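Side-chain contacts in putative beta-glucosidase (Bifidobacterium adolescentis, PDB 5WAB), which probably hydrolyses terminal beta-glucosidic linkages as a glycoside hydrolase of family 3, and may also release arabinopyranose from a ginsenoside: residues A75-S80 and E123-D128; E314-L319 and G477-D482; S455-A460 and A537-F542. All blocks are in the same frame, centred on the assembly; numbering follows the deposited sequence.

Interaction 1: residues A75-S80 and E123-D128; sequences AGLSSS and EYWSED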
ATOM      1  N   ALA A  75      -2.136   4.382  -3.253  1.00 26.38           N
ATOM      2  CA  ALA A  75      -1.049   4.641  -4.195  1.00 27.96           C
ATOM      3  C   ALA A  75      -0.502   6.051  -4.042  1.00 28.67           C
ATOM      4  O   ALA A  75       0.661   6.309  -4.374  1.00 29.38           O
ATOM      5  CB  ALA A  75      -1.513   4.414  -5.631  1.00 28.87           C
ATOM      6  N   GLY A  76      -1.333   6.978  -3.576  1.00 27.88           N
ATOM      7  CA  GLY A  76      -0.889   8.318  -3.258  1.00 26.66           C
ATOM      8  C   GLY A  76      -0.417   8.429  -1.825  1.00 25.77           C
ATOM      9  O   GLY A  76       0.686   8.920  -1.569  1.00 26.09           O
ATOM     10  N   LEU A  77      -1.237   7.958  -0.881  1.00 25.21           N
ATOM     11  CA  LEU A  77      -0.916   8.126   0.533  1.00 24.94           C
ATOM     12  C   LEU A  77       0.363   7.402   0.925  1.00 23.68           C
ATOM     13  O   LEU A  77       1.029   7.813   1.881  1.00 22.51           O
ATOM     14  CB  LEU A  77      -2.082   7.640   1.403  1.00 23.32           C
ATOM     15  CG  LEU A  77      -2.046   8.072   2.873  1.00 23.07           C
ATOM     16  CD1 LEU A  77      -1.854   9.580   2.968  1.00 24.76           C
ATOM     17  CD2 LEU A  77      -3.319   7.670   3.587  1.00 22.83           C
ATOM     18  N   SER A  78       0.744   6.362   0.186  1.00 24.04           N
ATOM     19  CA  SER A  78       2.000   5.676   0.447  1.00 23.71           C
ATOM     20  C   SER A  78       3.216   6.550   0.191  1.00 24.84           C
ATOM     21  O   SER A  78       4.316   6.183   0.611  1.00 27.10           O
ATOM     22  CB  SER A  78       2.090   4.417  -0.408  1.00 24.14           C
ATOM     23  OG  SER A  78       2.009   4.732  -1.789  1.00 24.82           O
ATOM     24  N   SER A  79       3.054   7.680  -0.493  1.00 25.59           N
ATOM     25  CA  SER A  79       4.161   8.604  -0.683  1.00 25.85           C
ATOM     26  C   SER A  79       4.521   9.361   0.588  1.00 26.31           C
ATOM     27  O   SER A  79       5.593   9.971   0.641  1.00 28.75           O
ATOM     28  CB  SER A  79       3.819   9.592  -1.800  1.00 27.76           C
ATOM     29  OG  SER A  79       3.406   8.909  -2.974  1.00 25.88           O
ATOM     30  N   SER A  80       3.654   9.340   1.600  1.00 25.61           N
ATOM     31  CA  SER A  80       3.858  10.135   2.808  1.00 26.41           C
ATOM     32  C   SER A  80       4.914   9.547   3.737  1.00 26.88           C
ATOM     33  O   SER A  80       5.588  10.303   4.445  1.00 28.57           O
ATOM     34  CB  SER A  80       2.540  10.273   3.566  1.00 24.85           C
ATOM     35  OG  SER A  80       2.111   9.004   4.030  1.00 21.35           O
ATOM     36  N   GLU A 123      -5.034   0.916  -4.990  1.00 26.96           N
ATOM     37  CA  GLU A 123      -5.606   0.616  -3.686  1.00 26.74           C
ATOM     38  C   GLU A 123      -4.603  -0.033  -2.738  1.00 26.52           C
ATOM     39  O   GLU A 123      -4.934  -0.266  -1.571  1.00 26.25           O
ATOM     40  CB  GLU A 123      -6.809  -0.317  -3.900  1.00 29.28           C
ATOM     41  CG  GLU A 123      -7.813  -0.490  -2.775  1.00 30.79           C
ATOM     42  CD  GLU A 123      -9.029  -1.282  -3.254  1.00 31.03           C
ATOM     43  OE1 GLU A 123      -9.180  -1.421  -4.483  1.00 30.58           O
ATOM     44  OE2 GLU A 123      -9.817  -1.784  -2.424  1.00 31.46           O
ATOM     45  N   TYR A 124      -3.380  -0.304  -3.202  1.00 24.82           N
ATOM     46  CA  TYR A 124      -2.320  -0.900  -2.393  1.00 23.02           C
ATOM     47  C   TYR A 124      -1.228   0.129  -2.111  1.00 22.12           C
ATOM     48  O   TYR A 124      -1.263   1.257  -2.601  1.00 20.22           O
ATOM     49  CB  TYR A 124      -1.745  -2.145  -3.079  1.00 22.75           C
ATOM     50  CG  TYR A 124      -2.782  -3.197  -3.414  1.00 21.75           C
ATOM     51  CD1 TYR A 124      -3.935  -3.326  -2.656  1.00 21.25           C
ATOM     52  CD2 TYR A 124      -2.606  -4.055  -4.494  1.00 20.70           C
ATOM     53  CE1 TYR A 124      -4.880  -4.274  -2.960  1.00 21.68           C
ATOM     54  CE2 TYR A 124      -3.548  -5.009  -4.805  1.00 20.21           C
ATOM     55  CZ  TYR A 124      -4.680  -5.112  -4.033  1.00 20.60           C
ATOM     56  OH  TYR A 124      -5.617  -6.057  -4.336  1.00 19.91           O
ATOM     57  N   TRP A 125      -0.226  -0.283  -1.330  1.00 22.57           N
ATOM     58  CA  TRP A 125       0.712   0.667  -0.739  1.00 22.93           C
ATOM     59  C   TRP A 125       2.093   0.680  -1.395  1.00 21.57           C
ATOM     60  O   TRP A 125       2.585   1.753  -1.749  1.00 20.26           O
ATOM     61  CB  TRP A 125       0.824   0.398   0.766  1.00 19.74           C
ATOM     62  CG  TRP A 125      -0.454   0.732   1.482  1.00 20.86           C
ATOM     63  CD1 TRP A 125      -1.564  -0.054   1.572  1.00 23.02           C
ATOM     64  CD2 TRP A 125      -0.757   1.932   2.208  1.00 19.91           C
ATOM     65  NE1 TRP A 125      -2.540   0.580   2.297  1.00 22.92           N
ATOM     66  CE2 TRP A 125      -2.070   1.801   2.703  1.00 21.08           C
ATOM     67  CE3 TRP A 125      -0.047   3.101   2.488  1.00 22.11           C
ATOM     68  CZ2 TRP A 125      -2.686   2.794   3.462  1.00 21.57           C
ATOM     69  CZ3 TRP A 125      -0.663   4.090   3.240  1.00 21.47           C
ATOM     70  CH2 TRP A 125      -1.967   3.930   3.719  1.00 21.42           C
ATOM     71  N   SER A 126       2.751  -0.465  -1.562  1.00 21.48           N
ATOM     72  CA  SER A 126       4.130  -0.419  -2.037  1.00 21.54           C
ATOM     73  C   SER A 126       4.497  -1.721  -2.732  1.00 21.89           C
ATOM     74  O   SER A 126       3.763  -2.711  -2.685  1.00 21.80           O
ATOM     75  CB  SER A 126       5.110  -0.139  -0.889  1.00 22.07           C
ATOM     76  OG  SER A 126       6.459  -0.209  -1.321  1.00 22.03           O
ATOM     77  N   GLU A 127       5.651  -1.692  -3.398  1.00 23.64           N
ATOM     78  CA  GLU A 127       6.318  -2.899  -3.864  1.00 24.00           C
ATOM     79  C   GLU A 127       7.171  -3.533  -2.779  1.00 22.97           C
ATOM     80  O   GLU A 127       7.664  -4.649  -2.971  1.00 22.26           O
ATOM     81  CB  GLU A 127       7.214  -2.578  -5.064  1.00 23.50           C
ATOM     82  CG  GLU A 127       8.473  -1.794  -4.690  1.00 25.05           C
ATOM     83  CD  GLU A 127       9.216  -1.222  -5.886  1.00 26.54           C
ATOM     84  OE1 GLU A 127       8.559  -0.762  -6.841  1.00 28.45           O
ATOM     85  OE2 GLU A 127      10.465  -1.248  -5.877  1.00 28.22           O
ATOM     86  N   ASP A 128       7.372  -2.843  -1.655  1.00 22.74           N
ATOM     87  CA  ASP A 128       8.238  -3.317  -0.591  1.00 22.27           C
ATOM     88  C   ASP A 128       7.405  -3.783   0.590  1.00 22.64           C
ATOM     89  O   ASP A 128       6.483  -3.069   1.004  1.00 22.94           O
ATOM     90  CB  ASP A 128       9.197  -2.216  -0.144  1.00 20.97           C
ATOM     91  CG  ASP A 128      10.124  -2.679   0.958  1.00 21.56           C
ATOM     92  OD1 ASP A 128      11.049  -3.453   0.634  1.00 20.65           O
ATOM     93  OD2 ASP A 128       9.925  -2.297   2.134  1.00 20.19           O
TER

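Interaction 2: residues E314-L319 and G477-D482; sequences ESMVLL and GPALAD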
ATOM      1  N   GLU A 314       0.664  15.301   1.319  1.00 29.18           N
ATOM      2  CA  GLU A 314       1.759  14.352   1.457  1.00 28.81           C
ATOM      3  C   GLU A 314       1.642  13.146   0.530  1.00 27.76           C
ATOM      4  O   GLU A 314       2.402  12.185   0.682  1.00 27.42           O
ATOM      5  CB  GLU A 314       1.867  13.914   2.914  1.00 27.92           C
ATOM      6  CG  GLU A 314       2.106  15.093   3.828  1.00 30.17           C
ATOM      7  CD  GLU A 314       2.620  14.695   5.189  1.00 32.30           C
ATOM      8  OE1 GLU A 314       3.319  13.666   5.297  1.00 32.09           O
ATOM      9  OE2 GLU A 314       2.321  15.423   6.152  1.00 34.76           O
ATOM     10  N   SER A 315       0.739  13.181  -0.444  1.00 27.91           N
ATOM     11  CA  SER A 315       0.631  12.117  -1.427  1.00 26.93           C
ATOM     12  C   SER A 315       1.346  12.446  -2.730  1.00 30.25           C
ATOM     13  O   SER A 315       1.329  11.624  -3.649  1.00 30.69           O
ATOM     14  CB  SER A 315      -0.839  11.812  -1.711  1.00 25.99           C
ATOM     15  OG  SER A 315      -1.459  11.270  -0.559  1.00 28.21           O
ATOM     16  N   MET A 316       1.981  13.614  -2.826  1.00 30.08           N
ATOM     17  CA  MET A 316       2.656  14.054  -4.039  1.00 30.22           C
ATOM     18  C   MET A 316       4.157  13.827  -3.930  1.00 29.58           C
ATOM     19  O   MET A 316       4.759  14.087  -2.885  1.00 28.05           O
ATOM     20  CB  MET A 316       2.402  15.536  -4.290  1.00 32.19           C
ATOM     21  CG  MET A 316       0.987  15.964  -4.051  1.00 32.18           C
ATOM     22  SD  MET A 316       0.823  17.718  -4.370  1.00 34.37           S
ATOM     23  CE  MET A 316      -0.771  18.021  -3.624  1.00 35.17           C
ATOM     24  N   VAL A 317       4.757  13.366  -5.025  1.00 30.29           N
ATOM     25  CA  VAL A 317       6.204  13.210  -5.140  1.00 30.35           C
ATOM     26  C   VAL A 317       6.704  14.166  -6.218  1.00 31.16           C
ATOM     27  O   VAL A 317       6.209  14.143  -7.352  1.00 31.66           O
ATOM     28  CB  VAL A 317       6.600  11.764  -5.471  1.00 29.30           C
ATOM     29  CG1 VAL A 317       8.115  11.633  -5.524  1.00 28.08           C
ATOM     30  CG2 VAL A 317       5.997  10.804  -4.468  1.00 26.33           C
ATOM     31  N   LEU A 318       7.664  15.021  -5.858  1.00 20.59           N
ATOM     32  CA  LEU A 318       8.328  15.907  -6.812  1.00 20.43           C
ATOM     33  C   LEU A 318       9.462  15.147  -7.490  1.00 21.87           C
ATOM     34  O   LEU A 318      10.467  14.817  -6.850  1.00 21.42           O
ATOM     35  CB  LEU A 318       8.856  17.155  -6.106  1.00 20.84           C
ATOM     36  CG  LEU A 318       9.500  18.247  -6.965  1.00 19.57           C
ATOM     37  CD1 LEU A 318       8.608  18.624  -8.128  1.00 19.91           C
ATOM     38  CD2 LEU A 318       9.820  19.476  -6.124  1.00 19.85           C
ATOM     39  N   LEU A 319       9.318  14.884  -8.789  1.00 23.31           N
ATOM     40  CA  LEU A 319      10.325  14.099  -9.493  1.00 24.41           C
ATOM     41  C   LEU A 319      11.438  14.961 -10.068  1.00 26.85           C
ATOM     42  O   LEU A 319      12.610  14.586  -9.982  1.00 29.16           O
ATOM     43  CB  LEU A 319       9.672  13.288 -10.614  1.00 24.83           C
ATOM     44  CG  LEU A 319       8.684  12.218 -10.159  1.00 24.26           C
ATOM     45  CD1 LEU A 319       8.089  11.502 -11.357  1.00 24.79           C
ATOM     46  CD2 LEU A 319       9.379  11.242  -9.221  1.00 23.85           C
ATOM     47  N   GLY A 477      -7.531  19.488  -4.950  1.00 34.64           N
ATOM     48  CA  GLY A 477      -7.500  20.851  -5.430  1.00 34.80           C
ATOM     49  C   GLY A 477      -6.707  21.791  -4.544  1.00 35.46           C
ATOM     50  O   GLY A 477      -5.675  22.340  -4.947  1.00 35.06           O
ATOM     51  N   PRO A 478      -7.179  21.998  -3.310  1.00 36.52           N
ATOM     52  CA  PRO A 478      -6.429  22.864  -2.384  1.00 36.31           C
ATOM     53  C   PRO A 478      -5.010  22.390  -2.132  1.00 35.94           C
ATOM     54  O   PRO A 478      -4.100  23.217  -2.001  1.00 37.80           O
ATOM     55  CB  PRO A 478      -7.278  22.822  -1.107  1.00 36.22           C
ATOM     56  CG  PRO A 478      -8.653  22.493  -1.580  1.00 36.51           C
ATOM     57  CD  PRO A 478      -8.464  21.562  -2.739  1.00 36.27           C
ATOM     58  N   ALA A 479      -4.794  21.074  -2.068  1.00 34.14           N
ATOM     59  CA  ALA A 479      -3.457  20.559  -1.795  1.00 32.32           C
ATOM     60  C   ALA A 479      -2.492  20.903  -2.921  1.00 32.29           C
ATOM     61  O   ALA A 479      -1.331  21.246  -2.670  1.00 32.06           O
ATOM     62  CB  ALA A 479      -3.518  19.049  -1.581  1.00 31.25           C
ATOM     63  N   LEU A 480      -2.953  20.804  -4.169  1.00 32.50           N
ATOM     64  CA  LEU A 480      -2.107  21.151  -5.305  1.00 32.11           C
ATOM     65  C   LEU A 480      -1.729  22.628  -5.277  1.00 33.57           C
ATOM     66  O   LEU A 480      -0.582  22.991  -5.565  1.00 33.40           O
ATOM     67  CB  LEU A 480      -2.824  20.800  -6.609  1.00 32.24           C
ATOM     68  CG  LEU A 480      -2.932  19.309  -6.948  1.00 32.25           C
ATOM     69  CD1 LEU A 480      -3.897  19.088  -8.110  1.00 32.84           C
ATOM     70  CD2 LEU A 480      -1.562  18.716  -7.250  1.00 31.67           C
ATOM     71  N   ALA A 481      -2.680  23.495  -4.925  1.00 33.90           N
ATOM     72  CA  ALA A 481      -2.386  24.920  -4.856  1.00 34.11           C
ATOM     73  C   ALA A 481      -1.332  25.217  -3.799  1.00 36.37           C
ATOM     74  O   ALA A 481      -0.424  26.029  -4.024  1.00 32.62           O
ATOM     75  CB  ALA A 481      -3.666  25.705  -4.571  1.00 32.99           C
ATOM     76  N   ASP A 482      -1.426  24.553  -2.644  1.00 36.39           N
ATOM     77  CA  ASP A 482      -0.479  24.796  -1.558  1.00 38.15           C
ATOM     78  C   ASP A 482       0.934  24.358  -1.929  1.00 37.30           C
ATOM     79  O   ASP A 482       1.911  25.019  -1.557  1.00 38.82           O
ATOM     80  CB  ASP A 482      -0.947  24.075  -0.295  1.00 39.66           C
ATOM     81  CG  ASP A 482      -2.187  24.698   0.307  1.00 42.39           C
ATOM     82  OD1 ASP A 482      -2.637  25.748  -0.202  1.00 44.18           O
ATOM     83  OD2 ASP A 482      -2.719  24.131   1.285  1.00 42.93           O
TER

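Interaction 3: residues S455-A460 and A537-F542; sequences SVAPWA and AVDYPF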
ATOM      1  N   SER A 455       5.070   5.820 -17.226  1.00 29.29           N
ATOM      2  CA  SER A 455       6.393   6.173 -17.713  1.00 29.75           C
ATOM      3  C   SER A 455       6.531   7.687 -17.804  1.00 30.37           C
ATOM      4  O   SER A 455       5.581   8.399 -18.143  1.00 30.90           O
ATOM      5  CB  SER A 455       6.629   5.543 -19.080  1.00 32.01           C
ATOM      6  OG  SER A 455       5.535   5.826 -19.937  1.00 34.73           O
ATOM      7  N   VAL A 456       7.727   8.183 -17.493  1.00 29.68           N
ATOM      8  CA  VAL A 456       7.998   9.611 -17.463  1.00 29.06           C
ATOM      9  C   VAL A 456       9.113  10.000 -18.426  1.00 31.50           C
ATOM     10  O   VAL A 456       8.986  10.985 -19.162  1.00 31.96           O
ATOM     11  CB  VAL A 456       8.328  10.081 -16.030  1.00 26.60           C
ATOM     12  CG1 VAL A 456       8.619  11.572 -16.016  1.00 26.52           C
ATOM     13  CG2 VAL A 456       7.186   9.746 -15.076  1.00 25.24           C
ATOM     14  N   ALA A 457      10.203   9.235 -18.447  1.00 31.92           N
ATOM     15  CA  ALA A 457      11.371   9.583 -19.254  1.00 33.39           C
ATOM     16  C   ALA A 457      11.102   9.852 -20.732  1.00 34.50           C
ATOM     17  O   ALA A 457      11.762  10.747 -21.287  1.00 35.59           O
ATOM     18  CB  ALA A 457      12.428   8.478 -19.111  1.00 34.69           C
ATOM     19  N   PRO A 458      10.201   9.145 -21.429  1.00 35.72           N
ATOM     20  CA  PRO A 458      10.016   9.429 -22.864  1.00 36.09           C
ATOM     21  C   PRO A 458       9.636  10.867 -23.180  1.00 36.12           C
ATOM     22  O   PRO A 458       9.884  11.315 -24.305  1.00 38.56           O
ATOM     23  CB  PRO A 458       8.907   8.449 -23.282  1.00 36.25           C
ATOM     24  CG  PRO A 458       8.334   7.917 -22.009  1.00 35.35           C
ATOM     25  CD  PRO A 458       9.456   7.935 -21.037  1.00 35.08           C
ATOM     26  N   TRP A 459       9.037  11.601 -22.241  1.00 35.00           N
ATOM     27  CA  TRP A 459       8.598  12.968 -22.494  1.00 35.59           C
ATOM     28  C   TRP A 459       9.124  13.986 -21.488  1.00 35.78           C
ATOM     29  O   TRP A 459       8.804  15.173 -21.614  1.00 35.92           O
ATOM     30  CB  TRP A 459       7.064  13.035 -22.520  1.00 34.75           C
ATOM     31  CG  TRP A 459       6.434  12.346 -21.356  1.00 33.96           C
ATOM     32  CD1 TRP A 459       5.951  11.068 -21.326  1.00 33.14           C
ATOM     33  CD2 TRP A 459       6.219  12.889 -20.045  1.00 32.13           C
ATOM     34  NE1 TRP A 459       5.453  10.784 -20.081  1.00 31.36           N
ATOM     35  CE2 TRP A 459       5.603  11.882 -19.276  1.00 30.55           C
ATOM     36  CE3 TRP A 459       6.487  14.126 -19.449  1.00 30.49           C
ATOM     37  CZ2 TRP A 459       5.251  12.073 -17.937  1.00 29.57           C
ATOM     38  CZ3 TRP A 459       6.138  14.314 -18.116  1.00 29.22           C
ATOM     39  CH2 TRP A 459       5.524  13.292 -17.377  1.00 28.64           C
ATOM     40  N   ALA A 460       9.898  13.559 -20.487  1.00 36.02           N
ATOM     41  CA  ALA A 460      10.337  14.462 -19.429  1.00 35.46           C
ATOM     42  C   ALA A 460      11.159  15.634 -19.953  1.00 36.29           C
ATOM     43  O   ALA A 460      11.263  16.658 -19.268  1.00 36.63           O
ATOM     44  CB  ALA A 460      11.138  13.686 -18.384  1.00 35.33           C
ATOM     45  N   ALA A 537      19.458   0.363 -14.698  1.00 29.10           N
ATOM     46  CA  ALA A 537      18.959   1.727 -14.653  1.00 28.50           C
ATOM     47  C   ALA A 537      17.449   1.741 -14.456  1.00 28.94           C
ATOM     48  O   ALA A 537      16.727   0.851 -14.911  1.00 32.57           O
ATOM     49  CB  ALA A 537      19.324   2.480 -15.930  1.00 28.77           C
ATOM     50  N   VAL A 538      16.980   2.758 -13.737  1.00 25.97           N
ATOM     51  CA  VAL A 538      15.563   3.038 -13.580  1.00 23.89           C
ATOM     52  C   VAL A 538      15.361   4.522 -13.832  1.00 24.58           C
ATOM     53  O   VAL A 538      16.306   5.314 -13.817  1.00 25.34           O
ATOM     54  CB  VAL A 538      15.031   2.649 -12.185  1.00 21.96           C
ATOM     55  CG1 VAL A 538      15.108   1.145 -11.991  1.00 20.69           C
ATOM     56  CG2 VAL A 538      15.826   3.375 -11.107  1.00 19.90           C
ATOM     57  N   ASP A 539      14.108   4.898 -14.075  1.00 24.93           N
ATOM     58  CA  ASP A 539      13.811   6.311 -14.275  1.00 26.63           C
ATOM     59  C   ASP A 539      13.878   7.063 -12.950  1.00 25.92           C
ATOM     60  O   ASP A 539      14.615   8.046 -12.819  1.00 26.49           O
ATOM     61  CB  ASP A 539      12.442   6.475 -14.934  1.00 27.33           C
ATOM     62  CG  ASP A 539      12.305   7.790 -15.669  1.00 28.41           C
ATOM     63  OD1 ASP A 539      13.315   8.514 -15.798  1.00 29.99           O
ATOM     64  OD2 ASP A 539      11.183   8.101 -16.117  1.00 28.15           O
ATOM     65  N   TYR A 540      13.127   6.603 -11.947  1.00 25.20           N
ATOM     66  CA  TYR A 540      13.190   7.186 -10.618  1.00 25.57           C
ATOM     67  C   TYR A 540      13.161   6.053  -9.594  1.00 24.18           C
ATOM     68  O   TYR A 540      12.274   5.178  -9.660  1.00 22.62           O
ATOM     69  CB  TYR A 540      12.041   8.173 -10.394  1.00 26.37           C
ATOM     70  CG  TYR A 540      12.059   9.319 -11.386  1.00 28.49           C
ATOM     71  CD1 TYR A 540      12.790  10.474 -11.135  1.00 29.95           C
ATOM     72  CD2 TYR A 540      11.365   9.232 -12.591  1.00 29.35           C
ATOM     73  CE1 TYR A 540      12.820  11.520 -12.053  1.00 30.47           C
ATOM     74  CE2 TYR A 540      11.389  10.268 -13.511  1.00 29.95           C
ATOM     75  CZ  TYR A 540      12.117  11.409 -13.238  1.00 31.03           C
ATOM     76  OH  TYR A 540      12.141  12.441 -14.151  1.00 33.05           O
ATOM     77  N   PRO A 541      14.110   6.022  -8.662  1.00 23.49           N
ATOM     78  CA  PRO A 541      14.241   4.867  -7.771  1.00 21.52           C
ATOM     79  C   PRO A 541      13.256   4.903  -6.612  1.00 22.37           C
ATOM     80  O   PRO A 541      12.685   5.936  -6.257  1.00 23.54           O
ATOM     81  CB  PRO A 541      15.679   4.985  -7.257  1.00 21.96           C
ATOM     82  CG  PRO A 541      15.929   6.459  -7.246  1.00 22.25           C
ATOM     83  CD  PRO A 541      15.167   7.024  -8.428  1.00 22.33           C
ATOM     84  N   PHE A 542      13.071   3.726  -6.025  1.00 22.01           N
ATOM     85  CA  PHE A 542      12.261   3.585  -4.826  1.00 22.46           C
ATOM     86  C   PHE A 542      12.771   4.516  -3.730  1.00 22.50           C
ATOM     87  O   PHE A 542      13.978   4.605  -3.488  1.00 21.93           O
ATOM     88  CB  PHE A 542      12.297   2.125  -4.372  1.00 22.83           C
ATOM     89  CG  PHE A 542      11.616   1.871  -3.064  1.00 21.84           C
ATOM     90  CD1 PHE A 542      10.246   1.683  -3.008  1.00 21.55           C
ATOM     91  CD2 PHE A 542      12.351   1.800  -1.891  1.00 20.84           C
ATOM     92  CE1 PHE A 542       9.618   1.443  -1.803  1.00 21.04           C
ATOM     93  CE2 PHE A 542      11.734   1.563  -0.688  1.00 21.16           C
ATOM     94  CZ  PHE A 542      10.364   1.380  -0.640  1.00 21.49           C
TER
HETATM   95  O   HOH W   1       9.764   6.040 -17.500  1.00 25.68           O

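Interaction 1: residues A75-S80 and E123-D128
Leu77 O accepts from both the hydroxyl and the backbone N-H of Ser80, while the Leu77 side chain packs on Trp125. Ser80 OG reaches Leu77 O at 2.7 Å, nearly in line with the carbonyl bond (170°), and Ser80 N joins at 3.0 Å, closing the type I turn from Leu77 to Ser80. The side chain of Leu77 meets the indole, its methyl CD2 4.0 Å from Trp125 CH2, the two side chains running alongside each other in the same direction. The indole gets there by a turn back: CB of Trp125 leaves its backbone away from 75-80, but with CG anti to the carbonyl carbon (chi1 -68°) the six-membered ring returns to meet Leu77 and Ser78. Ser78 CB lies 3.8 Å from CE3 of the Trp125 ring and also comes close to Trp125 O, while the Ser78 hydroxyl is spent on Ala74 O, one turn back. The contact is buried in the N-terminal domain, whose family is of the TIM-barrel clan, close to where it meets the C-terminal domain; here the short helix 74-77 packs against the loop leading from strand 102-106 to helix 129-144. Ile86 of helix 83-99 touches both Leu77 and Trp125, and Glu135 of helix 129-144 touches Ser78 and Trp125. Further along, the loop fixes its own course: Ser126 OG takes the N-H of Asp128 at 2.8 Å (167°) in an ST turn, and Asp128 then caps helix 129-144 through OD2 to Leu131 N.

Interaction 2: residues E314-L319 and G477-D482
Met316 CG stands beside its own backbone N, anti to the carbonyl carbon (chi1 -43°), and beyond it the chain is fully extended (chi2 180°), which carries the terminal methyl across to Ala479 and Leu480. Leu480 CG takes the same side, beside its backbone N, and its CD2 swings in to meet that thioether end. The two side chains cross at a slant, CD2 of Leu480 lying 3.8 Å from Met316 CE and 3.9 Å from Met316 SD. Ala479 points its methyl toward Met316, with CB 3.6 Å from Met316 CE. The same CE also rests on the helix backbone, 3.4 Å from Ala479 O. The long side chain thus joins the residue just before strand 317-321, at the edge of a mixed sheet, to helix 476-484 in the C-terminal domain of the enzyme. Leu467 of the neighbouring strand 465-468 touches Met316, Ala312 and Ile313 of helix 301-313 touch Ala479, and Phe362 lies against Leu480. No hydrogen bond or charge pair links the two segments; the contact rests on the dispersion and fit of one buried thioether, the methyl CE making nearly all of it.

Interaction 3: residues S455-A460 and A537-F542
Asp539 and Ala457 make the tight half of this contact. Carboxylate oxygen OD2 of Asp539 lies 2.8 Å from Ala457 N, a weak hydrogen bond because the N-H...O angle is only 127°, and the methyl of Ala457 crowds the same group, its CB 3.3 Å from OD2. A water stitches the neighbouring position: it donates to Asp539 OD2 at 2.9 Å and accepts from Val456 N at 3.0 Å, so OD2 reaches one amide directly and the preceding one through water. With CG anti to the backbone N (chi1 -157°), Asp539 extends toward 455-460, which belongs to the loop between strands 444-449 and 465-468 of the C-terminal domain's mixed sheet. Asp539 sits at a corner of the chain, where it and Tyr540 together face Ile498 as a classic beta bulge. Replacing Asp539 by alanine is likely to leave Ala457 N and the bridging water without this acceptor, and the loops linked mainly by the valine-tyrosine packing. That other half is slacker and apolar: Val456 and Tyr540 cross at about a right angle, and CG1 of Val456 comes no nearer to the ring than 4.0 Å, at Tyr540 CE2. Val456 is buried, backed by Leu448 and Ile466 of the sheet, whereas Ala457, Asp539 and Tyr540 are each partly open to solvent.

How the interactions relate
Interaction 1 comes first along the chain and belongs to the N-terminal, barrel-like domain; interactions 2 and 3 follow with their segments alternating, all four in the C-terminal domain. The centres form a compact triangle, about 15 Å between 1 and 2, 18 Å between 1 and 3, and 19 Å between 2 and 3. One mixed sheet ties the later pair together: strand 317-321 neighbours strand 465-468, which follows the loop 455-460 and precedes helix 476-484 in sequence, and Leu319 touches Tyr540 and Val456. Across the domains, Gly76 packs on Ser315, and Phe542 on Ser126 and Asp128, so the contacts of the two domains abut through these residues.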